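Local coordinates for protein argininosuccinate lyase (Chelativorans sp., PDB 6RXA) that acts as an EDDS lyase, a C-N lyase of the aspartase/fumarase superfamily, and probably also splits argininosuccinate into fumarate and L-arginine, at residues A[140-145]-A[344-349]; A[250-255]-A[337-342]. The protein carries 2 engineered substitutions. All blocks are in the same frame, centred on the assembly; numbering follows the deposited sequence.

Interaction 1 (A[140-145]-A[344-349]); sequences EAVVHK and GVVRTL
Lys145 reaches across to the C-terminal end of helix 329-348, where two main-chain carbonyls take its ammonium group. Lys145 NZ lies 2.7 Å from Leu349 O, in the carbonyl plane on a lone pair with a C=O...N angle of 137°. Lys145 NZ is also 2.9 Å from Arg347 O, but stands above that carbonyl, 59° out of its plane. A bend at chi2 (74°) carries the chain over Val346, with Lys145 CE 3.1 Å from Val346 O. Beneath the lysine, Val346 CG1 rests 4.1 Å from Lys145 CB and 4.0 Å from Val142 CA. Segments 140-145 and 344-348 run nearly parallel, their axes 8.7 Å apart at closest approach, in the helical bundle of the aspartase/fumarase fold. With an alanine here instead of Lys145, the carbonyls of Arg347 and Leu349 would probably lose their charged donor and Val346 its aliphatic cover. Further out, Thr348 OG1 bonds back to Gly344 O (2.7 Å), on the face opposite Thr348 N, while the Arg347 guanidinium turns to a salt bridge with Glu21. Leu172 and Ile175 of helix 168-193 pack on Val142, and Ile259 and Trp262 of helix 236-262 on Leu349.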
loop_
_atom_site.group_PDB
_atom_site.type_symbol
_atom_site.label_atom_id
_atom_site.label_comp_id
_atom_site.label_asym_id
_atom_site.label_seq_id
_atom_site.Cartn_x
_atom_site.Cartn_y
_atom_site.Cartn_z
ATOM N N GLU A 140 -13.324 12.409 -24.785
ATOM C CA GLU A 140 -14.263 12.962 -25.760
ATOM C C GLU A 140 -15.464 13.582 -25.058
ATOM O O GLU A 140 -15.874 14.705 -25.373
ATOM C CB GLU A 140 -14.733 11.889 -26.747
ATOM C CG GLU A 140 -13.714 11.516 -27.791
ATOM C CD GLU A 140 -14.135 10.335 -28.636
ATOM O OE1 GLU A 140 -15.179 9.724 -28.325
ATOM O OE2 GLU A 140 -13.409 9.997 -29.601
ATOM N N ALA A 141 -16.050 12.856 -24.102
ATOM C CA ALA A 141 -17.214 13.378 -23.394
ATOM C C ALA A 141 -16.877 14.657 -22.636
ATOM O O ALA A 141 -17.676 15.604 -22.619
ATOM C CB ALA A 141 -17.769 12.320 -22.453
ATOM N N VAL A 142 -15.700 14.702 -22.016
ATOM C CA VAL A 142 -15.251 15.871 -21.255
ATOM C C VAL A 142 -15.089 17.084 -22.165
ATOM O O VAL A 142 -15.571 18.178 -21.856
ATOM C CB VAL A 142 -13.938 15.519 -20.533
ATOM C CG1 VAL A 142 -13.200 16.746 -20.028
ATOM C CG2 VAL A 142 -14.209 14.540 -19.387
ATOM N N VAL A 143 -14.378 16.920 -23.283
ATOM C CA VAL A 143 -14.112 18.047 -24.173
ATOM C C VAL A 143 -15.390 18.510 -24.861
ATOM O O VAL A 143 -15.640 19.718 -24.992
ATOM C CB VAL A 143 -13.028 17.662 -25.195
ATOM C CG1 VAL A 143 -12.855 18.764 -26.229
ATOM C CG2 VAL A 143 -11.716 17.398 -24.509
ATOM N N HIS A 144 -16.220 17.566 -25.310
ATOM C CA HIS A 144 -17.455 17.934 -25.997
ATOM C C HIS A 144 -18.422 18.628 -25.043
ATOM O O HIS A 144 -19.127 19.565 -25.438
ATOM C CB HIS A 144 -18.055 16.703 -26.670
ATOM C CG HIS A 144 -17.114 16.038 -27.633
ATOM N ND1 HIS A 144 -17.401 14.842 -28.255
ATOM C CD2 HIS A 144 -15.886 16.405 -28.076
ATOM C CE1 HIS A 144 -16.392 14.501 -29.039
ATOM N NE2 HIS A 144 -15.456 15.428 -28.943
ATOM N N LYS A 145 -18.444 18.203 -23.772
ATOM C CA LYS A 145 -19.219 18.911 -22.753
ATOM C C LYS A 145 -18.663 20.311 -22.519
ATOM O O LYS A 145 -19.422 21.286 -22.451
ATOM C CB LYS A 145 -19.228 18.092 -21.460
ATOM C CG LYS A 145 -20.216 18.556 -20.385
ATOM C CD LYS A 145 -21.666 18.221 -20.707
ATOM C CE LYS A 145 -22.544 18.337 -19.464
ATOM N NZ LYS A 145 -23.920 17.849 -19.737
ATOM N N GLY A 344 -20.562 8.699 -18.999
ATOM C CA GLY A 344 -21.980 9.015 -19.063
ATOM C C GLY A 344 -22.402 10.080 -18.064
ATOM O O GLY A 344 -23.242 10.927 -18.370
ATOM N N VAL A 345 -21.828 10.050 -16.856
ATOM C CA VAL A 345 -22.096 11.101 -15.873
ATOM C C VAL A 345 -21.782 12.472 -16.459
ATOM O O VAL A 345 -22.563 13.426 -16.328
ATOM C CB VAL A 345 -21.296 10.851 -14.582
ATOM C CG1 VAL A 345 -21.262 12.127 -13.737
ATOM C CG2 VAL A 345 -21.898 9.717 -13.794
ATOM N N VAL A 346 -20.597 12.604 -17.062
ATOM C CA VAL A 346 -20.174 13.893 -17.602
ATOM C C VAL A 346 -21.069 14.297 -18.763
ATOM O O VAL A 346 -21.580 15.424 -18.821
ATOM C CB VAL A 346 -18.685 13.851 -18.005
ATOM C CG1 VAL A 346 -18.337 15.057 -18.865
ATOM C CG2 VAL A 346 -17.793 13.755 -16.769
ATOM N N ARG A 347 -21.314 13.372 -19.690
ATOM C CA ARG A 347 -22.144 13.697 -20.841
ATOM C C ARG A 347 -23.508 14.219 -20.411
ATOM O O ARG A 347 -24.027 15.191 -20.988
ATOM C CB ARG A 347 -22.296 12.460 -21.723
ATOM C CG ARG A 347 -23.239 12.691 -22.900
ATOM C CD ARG A 347 -23.372 11.446 -23.772
ATOM N NE ARG A 347 -24.030 10.340 -23.080
ATOM C CZ ARG A 347 -23.413 9.250 -22.633
ATOM N NH1 ARG A 347 -22.104 9.082 -22.784
ATOM N NH2 ARG A 347 -24.126 8.311 -22.028
ATOM N N THR A 348 -24.105 13.588 -19.403
ATOM C CA THR A 348 -25.491 13.864 -19.058
ATOM C C THR A 348 -25.658 14.789 -17.861
ATOM O O THR A 348 -26.801 15.038 -17.459
ATOM C CB THR A 348 -26.254 12.556 -18.793
ATOM O OG1 THR A 348 -25.709 11.860 -17.667
ATOM C CG2 THR A 348 -26.184 11.651 -20.001
ATOM N N LEU A 349 -24.573 15.312 -17.298
ATOM C CA LEU A 349 -24.695 16.147 -16.108
ATOM C C LEU A 349 -25.521 17.398 -16.388
ATOM O O LEU A 349 -25.405 18.022 -17.446
ATOM C CB LEU A 349 -23.308 16.565 -15.622
ATOM C CG LEU A 349 -23.233 17.216 -14.246
ATOM C CD1 LEU A 349 -23.624 16.238 -13.151
ATOM C CD2 LEU A 349 -21.822 17.735 -14.003
#

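Interaction 2 (A[250-255]-A[337-342]); sequences SGLSRL and AATHAM
Leu252 and Met342 hold the nearest pair of CA atoms, 7.6 Å apart, where segments 250-255 and 337-342 cross at 36° with their N-to-C directions roughly shared. The axes stay 11.0 Å apart, so the backbones do not touch each other and the contact is made by long side chains. Both segments are inner turns of long helices, 236-262 and 329-348, in the central helical bundle that characterises the aspartase/fumarase superfamily. All five touching residues are buried, and what joins them is apolar packing. Leu252 carries most of it. With CG anti to the backbone N (chi1 -178°), its branch projects across to helix 329-348 and splits there. Leu252 CD1 lies 3.8 Å from Thr339 CA and close to the carbonyl oxygen of Ala338. Leu252 CD2 lies 3.7 Å from Met342 CG and, more loosely, near Ala338 CB. Thr339 OG1 also lies near Leu252 CD1, while its hydrogen bond goes to Leu335 O within its own helix. Tyr138 of helix 112-147 packs on Leu252, Leu255, Thr339 and Met342, adding a third helix to this core. On another side of helix 236-262, Arg254 bonds to Ala233 O and Glu317 O of the second subunit. The Ala338 side chain is about 7 Å from that of Arg294, a fumarate-binding residue in another structure of this protein. Met342 is bent at both chi2 and chi3; the chain doubles round past Leu255, running opposite to it, and Met342 CE stops 4.1 Å from Leu255 CD2.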
loop_
_atom_site.group_PDB
_atom_site.type_symbol
_atom_site.label_atom_id
_atom_site.label_comp_id
_atom_site.label_asym_id
_atom_site.label_seq_id
_atom_site.Cartn_x
_atom_site.Cartn_y
_atom_site.Cartn_z
ATOM N N SER A 250 -7.296 7.643 -9.812
ATOM C CA SER A 250 -7.321 8.650 -8.756
ATOM C C SER A 250 -7.852 9.975 -9.292
ATOM O O SER A 250 -8.565 10.690 -8.575
ATOM C CB SER A 250 -5.955 8.822 -8.076
ATOM O OG SER A 250 -5.089 9.652 -8.832
ATOM N N GLY A 251 -7.560 10.301 -10.554
ATOM C CA GLY A 251 -8.111 11.519 -11.121
ATOM C C GLY A 251 -9.591 11.393 -11.387
ATOM O O GLY A 251 -10.334 12.377 -11.290
ATOM N N LEU A 252 -10.032 10.181 -11.728
ATOM C CA LEU A 252 -11.451 9.889 -11.892
ATOM C C LEU A 252 -12.185 9.974 -10.559
ATOM O O LEU A 252 -13.276 10.555 -10.490
ATOM C CB LEU A 252 -11.584 8.524 -12.580
ATOM C CG LEU A 252 -13.008 8.065 -12.871
ATOM C CD1 LEU A 252 -13.086 7.174 -14.098
ATOM C CD2 LEU A 252 -13.589 7.343 -11.679
ATOM N N SER A 253 -11.588 9.460 -9.481
ATOM C CA SER A 253 -12.155 9.651 -8.150
ATOM C C SER A 253 -12.299 11.132 -7.810
ATOM O O SER A 253 -13.311 11.553 -7.237
ATOM C CB SER A 253 -11.286 8.943 -7.109
ATOM O OG SER A 253 -11.732 9.269 -5.808
ATOM N N ARG A 254 -11.295 11.936 -8.146
ATOM C CA ARG A 254 -11.342 13.354 -7.816
ATOM C C ARG A 254 -12.464 14.066 -8.557
ATOM O O ARG A 254 -13.160 14.912 -7.978
ATOM C CB ARG A 254 -9.979 13.984 -8.119
ATOM C CG ARG A 254 -8.917 13.523 -7.135
ATOM C CD ARG A 254 -7.499 13.886 -7.557
ATOM N NE ARG A 254 -7.224 15.286 -7.324
ATOM C CZ ARG A 254 -6.147 15.910 -7.782
ATOM N NH1 ARG A 254 -5.267 15.231 -8.542
ATOM N NH2 ARG A 254 -5.959 17.198 -7.466
ATOM N N LEU A 255 -12.674 13.732 -9.831
ATOM C CA LEU A 255 -13.801 14.308 -10.556
ATOM C C LEU A 255 -15.123 13.829 -9.976
ATOM O O LEU A 255 -16.057 14.620 -9.821
ATOM C CB LEU A 255 -13.733 13.950 -12.038
ATOM C CG LEU A 255 -14.910 14.466 -12.861
ATOM C CD1 LEU A 255 -15.002 15.987 -12.825
ATOM C CD2 LEU A 255 -14.809 13.985 -14.308
ATOM N N ALA A 337 -15.592 -0.226 -16.168
ATOM C CA ALA A 337 -16.935 0.119 -15.716
ATOM C C ALA A 337 -16.976 1.532 -15.149
ATOM O O ALA A 337 -17.883 2.308 -15.465
ATOM C CB ALA A 337 -17.406 -0.902 -14.685
ATOM N N ALA A 338 -15.998 1.881 -14.308
ATOM C CA ALA A 338 -15.965 3.219 -13.734
ATOM C C ALA A 338 -15.727 4.267 -14.806
ATOM O O ALA A 338 -16.324 5.353 -14.759
ATOM C CB ALA A 338 -14.873 3.295 -12.674
ATOM N N THR A 339 -14.845 3.979 -15.767
ATOM C CA THR A 339 -14.578 4.948 -16.829
ATOM C C THR A 339 -15.813 5.183 -17.682
ATOM O O THR A 339 -16.132 6.325 -18.025
ATOM C CB THR A 339 -13.404 4.476 -17.689
ATOM O OG1 THR A 339 -12.240 4.312 -16.867
ATOM C CG2 THR A 339 -13.091 5.485 -18.769
ATOM N N HIS A 340 -16.512 4.107 -18.055
ATOM C CA HIS A 340 -17.754 4.242 -18.799
ATOM C C HIS A 340 -18.804 4.993 -17.996
ATOM O O HIS A 340 -19.480 5.886 -18.515
ATOM C CB HIS A 340 -18.269 2.855 -19.172
ATOM C CG HIS A 340 -17.492 2.195 -20.263
ATOM N ND1 HIS A 340 -17.598 0.847 -20.535
ATOM C CD2 HIS A 340 -16.619 2.694 -21.170
ATOM C CE1 HIS A 340 -16.823 0.545 -21.562
ATOM N NE2 HIS A 340 -16.218 1.649 -21.966
ATOM N N ALA A 341 -18.939 4.668 -16.707
ATOM C CA ALA A 341 -19.921 5.359 -15.876
ATOM C C ALA A 341 -19.638 6.857 -15.831
ATOM O O ALA A 341 -20.548 7.680 -15.976
ATOM C CB ALA A 341 -19.923 4.765 -14.465
ATOM N N MET A 342 -18.372 7.235 -15.620
ATOM C CA MET A 342 -18.042 8.657 -15.516
ATOM C C MET A 342 -18.152 9.360 -16.867
ATOM O O MET A 342 -18.478 10.553 -16.917
ATOM C CB MET A 342 -16.668 8.828 -14.872
ATOM C CG MET A 342 -16.647 8.472 -13.391
ATOM S SD MET A 342 -17.829 9.446 -12.410
ATOM C CE MET A 342 -17.215 11.103 -12.736
#

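How the interactions relate
Helix 329-348 serves both contacts: segment 337-342 meets helix 236-262 in interaction 2, and segment 344-349, at its C-terminal end, meets helix 112-147 in interaction 1. The centres are 12 Å apart and the two join directly, Val346 CG2 lying 3.9 Å from Leu255 CD2. Along the chain the order is 140-145, 250-255, 337-342, 344-349, so both helical segments of interaction 2 fall between those of interaction 1. Three helices distant in sequence thus gather in one bundle. Interaction 2 is buried within it and borders the subunit interface of the tetramer; interaction 1 is partly buried and away from the known fumarate- and succinate-binding residues.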